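Side-chain contacts in uncharacterized protein lp_2664 (Lactobacillus plantarum WCFS1, PDB 2PJQ), which is of unknown function but carries an HD domain, a fold consistent with a metal-dependent phosphohydrolase, although no such activity is established here: residues 10-15 / 55-60; 103-108 / 122-127. One frame throughout, in Å; residues are numbered along the deposited sequence.

Contact 1: 10-15 / 55-60; sequences TQLTAI and LTLAAA
I15 meets A58 through its longer branch: CG1 stands anti to the carbonyl carbon (chi1 -65°), and the nearly extended next bond (chi2 169°) carries CD1 onward to the methyl of A58, the I15 CD1 to A58 CB distance being 3.8 Å. The shorter branch of I15, anti to the backbone N, lies further toward the C-terminal end of the opposing segment, with CG2 4.0 Å from the carbonyl oxygen of A58. L12, one turn earlier on helix 9-22, uses both methyls. Its CD2 is 4.2 Å from L57 CB and equally 4.2 Å from A58 N, coming up to the junction of the two residues, while L12 CD1 lies 4.2 Å from L57 CD1. L57 thus offers CB and CD1 to L12, and its side chain also touches N39, A42 and R43 on helix 32-49; the two leucines slant across one another. The small side chain of A58 lets the backbones come near, with L12 CA and A58 CA 6.0 Å apart. The short helical segments run almost parallel, their axes 9.5 Å apart at closest approach and inclined by 17°. W61, one turn beyond L57 and A58, extends the patch by touching both L12 and I15, while I7 covers A58 from the chain leading into the first helix. Polar groups stand aside from the interface: Q11 is bonded through NE2 to the carbonyl of Q88 and through OE1 to the backbone N of T8, and T56 OG1 bonds to the carbonyl of N52. No hydrogen bond or charge pair joins 10-15 to 55-60, so this buried junction of the N-terminal helix with helix 53-62 rests on apolar packing, without a polar pair to set the register.

Contact 2: 103-108 / 122-127; sequences DHMSFS and QVVQDA
The side-chain amide of Q125 is brought up to the main-chain carbonyl of M105, with Q125 CD 3.6 Å from M105 O, while on the loop the imidazole of H104 has D103 CB over the centre of one face, 4.0 Å above its plane. Q125 reaches across because CG is anti to its backbone N (chi1 173°) and the chain stays extended beyond it; Q125 CG also lies 3.9 Å from M105 O. M105, a selenomethionine in this crystal, turns its own chain to the helix: CG sits between the backbone N and the carbonyl carbon, and the chain bends at its last torsion. Its selenium rests 4.2 Å from V124 CG1, the two side chains crossing at about a right angle. An alanine in place of Q125 would probably leave the M105 carbonyl without its polar neighbour and open a gap between loop and helix. M105 touches H63, and S106 OG makes a weak hydrogen bond to H63 NE2; the loop thus borders a histidine of the probable HD motif, in the helical core of an HD domain.

In the fold
Contact 1 and contact 2 follow one another along the chain, their centres about 16 Å apart, and helix 53-62 joins them. One side of that helix receives 10-15; another packs against helix 119-130, where V124 CG1 comes within 3.4 Å of A60 CA and V123 CG1 lies 3.7 Å from T56 CG2. V124 thus meets both this helix and the loop of contact 2. Contact 1 is peripheral, about 17 Å from the centre of the chain, whereas contact 2 lies about 7 Å from it. H34, H63, D64 and D128 converge in a pattern that may mark an HD-type metal site, though no metal is bound to them; contact 2 borders this group through M105.

Contact 1: 10-15 / 55-60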
ATOM      1  N   THR B  10      -2.837 -13.994  34.018  1.00 19.52           N
ATOM      2  CA  THR B  10      -1.643 -14.738  33.643  1.00 19.08           C
ATOM      3  C   THR B  10      -1.836 -15.351  32.278  1.00 17.96           C
ATOM      4  O   THR B  10      -0.930 -15.354  31.445  1.00 18.98           O
ATOM      5  CB  THR B  10      -1.357 -15.879  34.632  1.00 19.96           C
ATOM      6  OG1 THR B  10      -0.873 -15.329  35.856  1.00 23.66           O
ATOM      7  CG2 THR B  10      -0.321 -16.831  34.074  1.00 20.31           C
ATOM      8  N   GLN B  11      -3.025 -15.892  32.063  1.00 17.33           N
ATOM      9  CA  GLN B  11      -3.334 -16.520  30.805  1.00 14.26           C
ATOM     10  C   GLN B  11      -3.389 -15.430  29.765  1.00 14.79           C
ATOM     11  O   GLN B  11      -2.927 -15.620  28.635  1.00 15.82           O
ATOM     12  CB  GLN B  11      -4.673 -17.229  30.888  1.00 13.63           C
ATOM     13  CG  GLN B  11      -4.754 -18.272  31.981  1.00 13.24           C
ATOM     14  CD  GLN B  11      -6.131 -18.920  32.073  1.00 14.63           C
ATOM     15  OE1 GLN B  11      -7.154 -18.226  32.104  1.00 13.07           O
ATOM     16  NE2 GLN B  11      -6.159 -20.254  32.128  1.00 12.27           N
ATOM     17  N   LEU B  12      -3.938 -14.277  30.146  1.00 11.45           N
ATOM     18  CA  LEU B  12      -4.042 -13.170  29.209  1.00  9.60           C
ATOM     19  C   LEU B  12      -2.660 -12.883  28.664  1.00  9.55           C
ATOM     20  O   LEU B  12      -2.428 -13.028  27.459  1.00 10.93           O
ATOM     21  CB  LEU B  12      -4.602 -11.916  29.880  1.00 10.21           C
ATOM     22  CG  LEU B  12      -5.580 -11.083  29.030  1.00  9.72           C
ATOM     23  CD1 LEU B  12      -5.805  -9.703  29.668  1.00  4.36           C
ATOM     24  CD2 LEU B  12      -5.038 -10.927  27.622  1.00  5.65           C
ATOM     25  N   THR B  13      -1.742 -12.501  29.551  1.00  8.57           N
ATOM     26  CA  THR B  13      -0.367 -12.193  29.161  1.00  8.06           C
ATOM     27  C   THR B  13       0.192 -13.284  28.261  1.00  7.94           C
ATOM     28  O   THR B  13       0.818 -12.997  27.241  1.00  9.26           O
ATOM     29  CB  THR B  13       0.590 -12.060  30.387  1.00  9.49           C
ATOM     30  OG1 THR B  13       0.120 -11.039  31.269  1.00  9.10           O
ATOM     31  CG2 THR B  13       1.997 -11.685  29.932  1.00  8.74           C
ATOM     32  N   ALA B  14      -0.033 -14.538  28.635  1.00  8.61           N
ATOM     33  CA  ALA B  14       0.480 -15.657  27.842  1.00  8.34           C
ATOM     34  C   ALA B  14      -0.012 -15.554  26.412  1.00  9.26           C
ATOM     35  O   ALA B  14       0.772 -15.648  25.470  1.00 11.17           O
ATOM     36  CB  ALA B  14       0.041 -16.978  28.443  1.00  4.94           C
ATOM     37  N   ILE B  15      -1.322 -15.359  26.266  1.00  8.62           N
ATOM     38  CA  ILE B  15      -1.961 -15.235  24.965  1.00  7.82           C
ATOM     39  C   ILE B  15      -1.347 -14.093  24.175  1.00  7.62           C
ATOM     40  O   ILE B  15      -1.192 -14.191  22.947  1.00  6.16           O
ATOM     41  CB  ILE B  15      -3.481 -14.958  25.114  1.00  6.62           C
ATOM     42  CG1 ILE B  15      -4.160 -16.162  25.755  1.00  4.83           C
ATOM     43  CG2 ILE B  15      -4.107 -14.661  23.754  1.00  4.57           C
ATOM     44  CD1 ILE B  15      -5.542 -15.893  26.167  1.00  1.00           C
ATOM     45  N   LEU B  55     -11.635 -11.553  28.334  1.00  9.85           N
ATOM     46  CA  LEU B  55     -12.087 -12.412  27.251  1.00  7.42           C
ATOM     47  C   LEU B  55     -11.870 -11.605  25.983  1.00  9.20           C
ATOM     48  O   LEU B  55     -11.360 -12.119  24.982  1.00  8.97           O
ATOM     49  CB  LEU B  55     -13.579 -12.724  27.387  1.00  6.86           C
ATOM     50  CG  LEU B  55     -14.232 -13.879  26.612  1.00  5.13           C
ATOM     51  CD1 LEU B  55     -15.728 -13.619  26.522  1.00  1.16           C
ATOM     52  CD2 LEU B  55     -13.657 -14.019  25.223  1.00  4.62           C
ATOM     53  N   THR B  56     -12.273 -10.333  26.043  1.00  8.77           N
ATOM     54  CA  THR B  56     -12.175  -9.406  24.919  1.00  6.07           C
ATOM     55  C   THR B  56     -10.773  -9.311  24.333  1.00  6.33           C
ATOM     56  O   THR B  56     -10.559  -9.627  23.167  1.00  6.75           O
ATOM     57  CB  THR B  56     -12.621  -7.974  25.334  1.00  8.15           C
ATOM     58  OG1 THR B  56     -13.985  -7.998  25.757  1.00 11.35           O
ATOM     59  CG2 THR B  56     -12.524  -7.010  24.167  1.00  7.73           C
ATOM     60  N   LEU B  57      -9.815  -8.874  25.142  1.00  7.89           N
ATOM     61  CA  LEU B  57      -8.458  -8.709  24.647  1.00  7.08           C
ATOM     62  C   LEU B  57      -7.935 -10.027  24.141  1.00  6.48           C
ATOM     63  O   LEU B  57      -7.301 -10.079  23.088  1.00  5.77           O
ATOM     64  CB  LEU B  57      -7.536  -8.165  25.736  1.00  6.44           C
ATOM     65  CG  LEU B  57      -8.062  -6.915  26.423  1.00  7.40           C
ATOM     66  CD1 LEU B  57      -7.017  -6.389  27.378  1.00  9.34           C
ATOM     67  CD2 LEU B  57      -8.424  -5.872  25.373  1.00  9.46           C
ATOM     68  N   ALA B  58      -8.202 -11.087  24.900  1.00  6.51           N
ATOM     69  CA  ALA B  58      -7.760 -12.423  24.536  1.00  4.71           C
ATOM     70  C   ALA B  58      -8.193 -12.671  23.100  1.00  5.58           C
ATOM     71  O   ALA B  58      -7.353 -12.918  22.226  1.00  8.11           O
ATOM     72  CB  ALA B  58      -8.374 -13.442  25.459  1.00  1.00           C
ATOM     73  N   ALA B  59      -9.497 -12.563  22.844  1.00  2.72           N
ATOM     74  CA  ALA B  59     -10.012 -12.778  21.501  1.00  2.16           C
ATOM     75  C   ALA B  59      -9.457 -11.730  20.565  1.00  3.81           C
ATOM     76  O   ALA B  59      -9.312 -11.978  19.375  1.00  7.90           O
ATOM     77  CB  ALA B  59     -11.543 -12.738  21.490  1.00  1.00           C
ATOM     78  N   ALA B  60      -9.150 -10.549  21.085  1.00  1.00           N
ATOM     79  CA  ALA B  60      -8.608  -9.497  20.231  1.00  1.00           C
ATOM     80  C   ALA B  60      -7.219  -9.892  19.764  1.00  1.00           C
ATOM     81  O   ALA B  60      -6.889  -9.784  18.590  1.00  1.00           O
ATOM     82  CB  ALA B  60      -8.546  -8.200  20.987  1.00  5.77           C
TER

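Contact 2: 103-108 / 122-127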
ATOM      1  N   ASP B 103     -13.838 -16.672  15.162  1.00 28.91           N
ATOM      2  CA  ASP B 103     -14.420 -17.362  14.015  1.00 31.07           C
ATOM      3  C   ASP B 103     -15.769 -16.892  13.462  1.00 32.25           C
ATOM      4  O   ASP B 103     -16.180 -17.361  12.398  1.00 32.01           O
ATOM      5  CB  ASP B 103     -14.489 -18.867  14.310  1.00 32.25           C
ATOM      6  CG  ASP B 103     -13.108 -19.479  14.538  1.00 34.11           C
ATOM      7  OD1 ASP B 103     -12.171 -19.144  13.783  1.00 35.11           O
ATOM      8  OD2 ASP B 103     -12.948 -20.302  15.462  1.00 36.79           O
ATOM      9  N   HIS B 104     -16.441 -15.967  14.149  1.00 30.13           N
ATOM     10  CA  HIS B 104     -17.753 -15.483  13.708  1.00 30.53           C
ATOM     11  C   HIS B 104     -17.907 -13.978  13.849  1.00 33.62           C
ATOM     12  O   HIS B 104     -18.943 -13.492  14.289  1.00 34.28           O
ATOM     13  CB  HIS B 104     -18.847 -16.148  14.531  1.00 30.54           C
ATOM     14  CG  HIS B 104     -18.692 -17.629  14.653  1.00 29.00           C
ATOM     15  ND1 HIS B 104     -18.849 -18.486  13.586  1.00 28.53           N
ATOM     16  CD2 HIS B 104     -18.362 -18.403  15.713  1.00 28.93           C
ATOM     17  CE1 HIS B 104     -18.621 -19.725  13.982  1.00 28.41           C
ATOM     18  NE2 HIS B 104     -18.324 -19.702  15.268  1.00 29.43           N
HETATM   19  N   MSE B 105     -16.878 -13.237  13.465  1.00 40.65           N
HETATM   20  CA  MSE B 105     -16.909 -11.787  13.569  1.00 42.92           C
HETATM   21  C   MSE B 105     -16.358 -11.169  12.294  1.00 44.24           C
HETATM   22  O   MSE B 105     -16.434  -9.955  12.096  1.00 43.79           O
HETATM   23  CB  MSE B 105     -16.036 -11.355  14.720  1.00 46.04           C
HETATM   24  CG  MSE B 105     -14.652 -11.921  14.576  1.00 49.95           C
HETATM   25 SE   MSE B 105     -13.392 -10.914  15.570  1.00 54.54          SE
HETATM   26  CE  MSE B 105     -12.362 -10.188  14.105  1.00 54.54           C
ATOM     27  N   SER B 106     -15.777 -11.997  11.437  1.00 44.85           N
ATOM     28  CA  SER B 106     -15.234 -11.468  10.204  1.00 46.70           C
ATOM     29  C   SER B 106     -16.348 -11.116   9.225  1.00 47.00           C
ATOM     30  O   SER B 106     -17.418 -11.729   9.216  1.00 46.35           O
ATOM     31  CB  SER B 106     -14.259 -12.461   9.562  1.00 47.91           C
ATOM     32  OG  SER B 106     -13.102 -12.637  10.364  1.00 47.71           O
ATOM     33  N   PHE B 107     -16.070 -10.094   8.421  1.00 50.15           N
ATOM     34  CA  PHE B 107     -16.969  -9.597   7.391  1.00 51.29           C
ATOM     35  C   PHE B 107     -17.153 -10.708   6.354  1.00 55.23           C
ATOM     36  O   PHE B 107     -18.237 -10.875   5.791  1.00 54.94           O
ATOM     37  CB  PHE B 107     -16.326  -8.376   6.736  1.00 38.93           C
ATOM     38  CG  PHE B 107     -17.123  -7.780   5.619  1.00 33.40           C
ATOM     39  CD1 PHE B 107     -18.187  -6.931   5.881  1.00 31.42           C
ATOM     40  CD2 PHE B 107     -16.763  -8.011   4.300  1.00 31.21           C
ATOM     41  CE1 PHE B 107     -18.878  -6.312   4.844  1.00 30.02           C
ATOM     42  CE2 PHE B 107     -17.446  -7.396   3.256  1.00 29.93           C
ATOM     43  CZ  PHE B 107     -18.503  -6.544   3.528  1.00 29.24           C
ATOM     44  N   SER B 108     -16.080 -11.459   6.106  1.00 57.36           N
ATOM     45  CA  SER B 108     -16.111 -12.551   5.141  1.00 61.66           C
ATOM     46  C   SER B 108     -17.245 -13.505   5.490  1.00 64.91           C
ATOM     47  O   SER B 108     -17.922 -14.033   4.608  1.00 64.62           O
ATOM     48  CB  SER B 108     -14.771 -13.303   5.140  1.00 61.92           C
ATOM     49  OG  SER B 108     -14.443 -13.817   6.423  1.00 61.75           O
ATOM     50  N   GLN B 122     -18.715  -8.072  19.758  1.00 11.69           N
ATOM     51  CA  GLN B 122     -18.989  -6.829  19.072  1.00 12.35           C
ATOM     52  C   GLN B 122     -17.838  -5.891  19.330  1.00 12.53           C
ATOM     53  O   GLN B 122     -17.460  -5.110  18.465  1.00 13.53           O
ATOM     54  CB  GLN B 122     -20.277  -6.216  19.597  1.00 19.12           C
ATOM     55  CG  GLN B 122     -21.508  -7.052  19.273  1.00 21.82           C
ATOM     56  CD  GLN B 122     -22.760  -6.560  19.969  1.00 22.15           C
ATOM     57  OE1 GLN B 122     -22.859  -5.393  20.376  1.00 21.15           O
ATOM     58  NE2 GLN B 122     -23.735  -7.449  20.101  1.00 24.96           N
ATOM     59  N   VAL B 123     -17.260  -5.971  20.521  1.00 12.39           N
ATOM     60  CA  VAL B 123     -16.144  -5.102  20.835  1.00 10.99           C
ATOM     61  C   VAL B 123     -14.876  -5.478  20.061  1.00 10.58           C
ATOM     62  O   VAL B 123     -14.192  -4.608  19.538  1.00  9.98           O
ATOM     63  CB  VAL B 123     -15.859  -5.081  22.349  1.00 12.39           C
ATOM     64  CG1 VAL B 123     -14.537  -4.375  22.625  1.00 13.70           C
ATOM     65  CG2 VAL B 123     -16.971  -4.333  23.067  1.00 12.19           C
ATOM     66  N   VAL B 124     -14.557  -6.765  19.971  1.00 11.90           N
ATOM     67  CA  VAL B 124     -13.363  -7.166  19.236  1.00 12.27           C
ATOM     68  C   VAL B 124     -13.551  -6.701  17.789  1.00 13.25           C
ATOM     69  O   VAL B 124     -12.709  -5.995  17.228  1.00 13.51           O
ATOM     70  CB  VAL B 124     -13.156  -8.712  19.281  1.00 10.39           C
ATOM     71  CG1 VAL B 124     -11.723  -9.076  18.900  1.00  8.62           C
ATOM     72  CG2 VAL B 124     -13.456  -9.228  20.663  1.00  8.74           C
ATOM     73  N   GLN B 125     -14.680  -7.071  17.199  1.00 13.89           N
ATOM     74  CA  GLN B 125     -14.984  -6.695  15.823  1.00 13.71           C
ATOM     75  C   GLN B 125     -14.849  -5.188  15.566  1.00 13.13           C
ATOM     76  O   GLN B 125     -14.163  -4.761  14.625  1.00 11.38           O
ATOM     77  CB  GLN B 125     -16.397  -7.156  15.466  1.00 10.50           C
ATOM     78  CG  GLN B 125     -16.862  -6.663  14.122  1.00 12.35           C
ATOM     79  CD  GLN B 125     -18.198  -7.239  13.710  1.00 13.96           C
ATOM     80  OE1 GLN B 125     -18.294  -8.404  13.316  1.00 11.73           O
ATOM     81  NE2 GLN B 125     -19.244  -6.420  13.797  1.00 16.04           N
ATOM     82  N   ASP B 126     -15.510  -4.382  16.389  1.00  9.42           N
ATOM     83  CA  ASP B 126     -15.439  -2.936  16.224  1.00  8.48           C
ATOM     84  C   ASP B 126     -14.006  -2.447  16.329  1.00  9.56           C
ATOM     85  O   ASP B 126     -13.595  -1.526  15.634  1.00 10.49           O
ATOM     86  CB  ASP B 126     -16.291  -2.242  17.275  1.00  7.14           C
ATOM     87  CG  ASP B 126     -17.762  -2.318  16.960  1.00  5.81           C
ATOM     88  OD1 ASP B 126     -18.101  -2.645  15.798  1.00  9.51           O
ATOM     89  OD2 ASP B 126     -18.578  -2.034  17.862  1.00  1.00           O
ATOM     90  N   ALA B 127     -13.236  -3.071  17.204  1.00 12.12           N
ATOM     91  CA  ALA B 127     -11.853  -2.677  17.375  1.00 12.99           C
ATOM     92  C   ALA B 127     -11.052  -3.028  16.128  1.00 14.02           C
ATOM     93  O   ALA B 127     -10.297  -2.204  15.603  1.00 13.71           O
ATOM     94  CB  ALA B 127     -11.268  -3.373  18.579  1.00 13.52           C
TER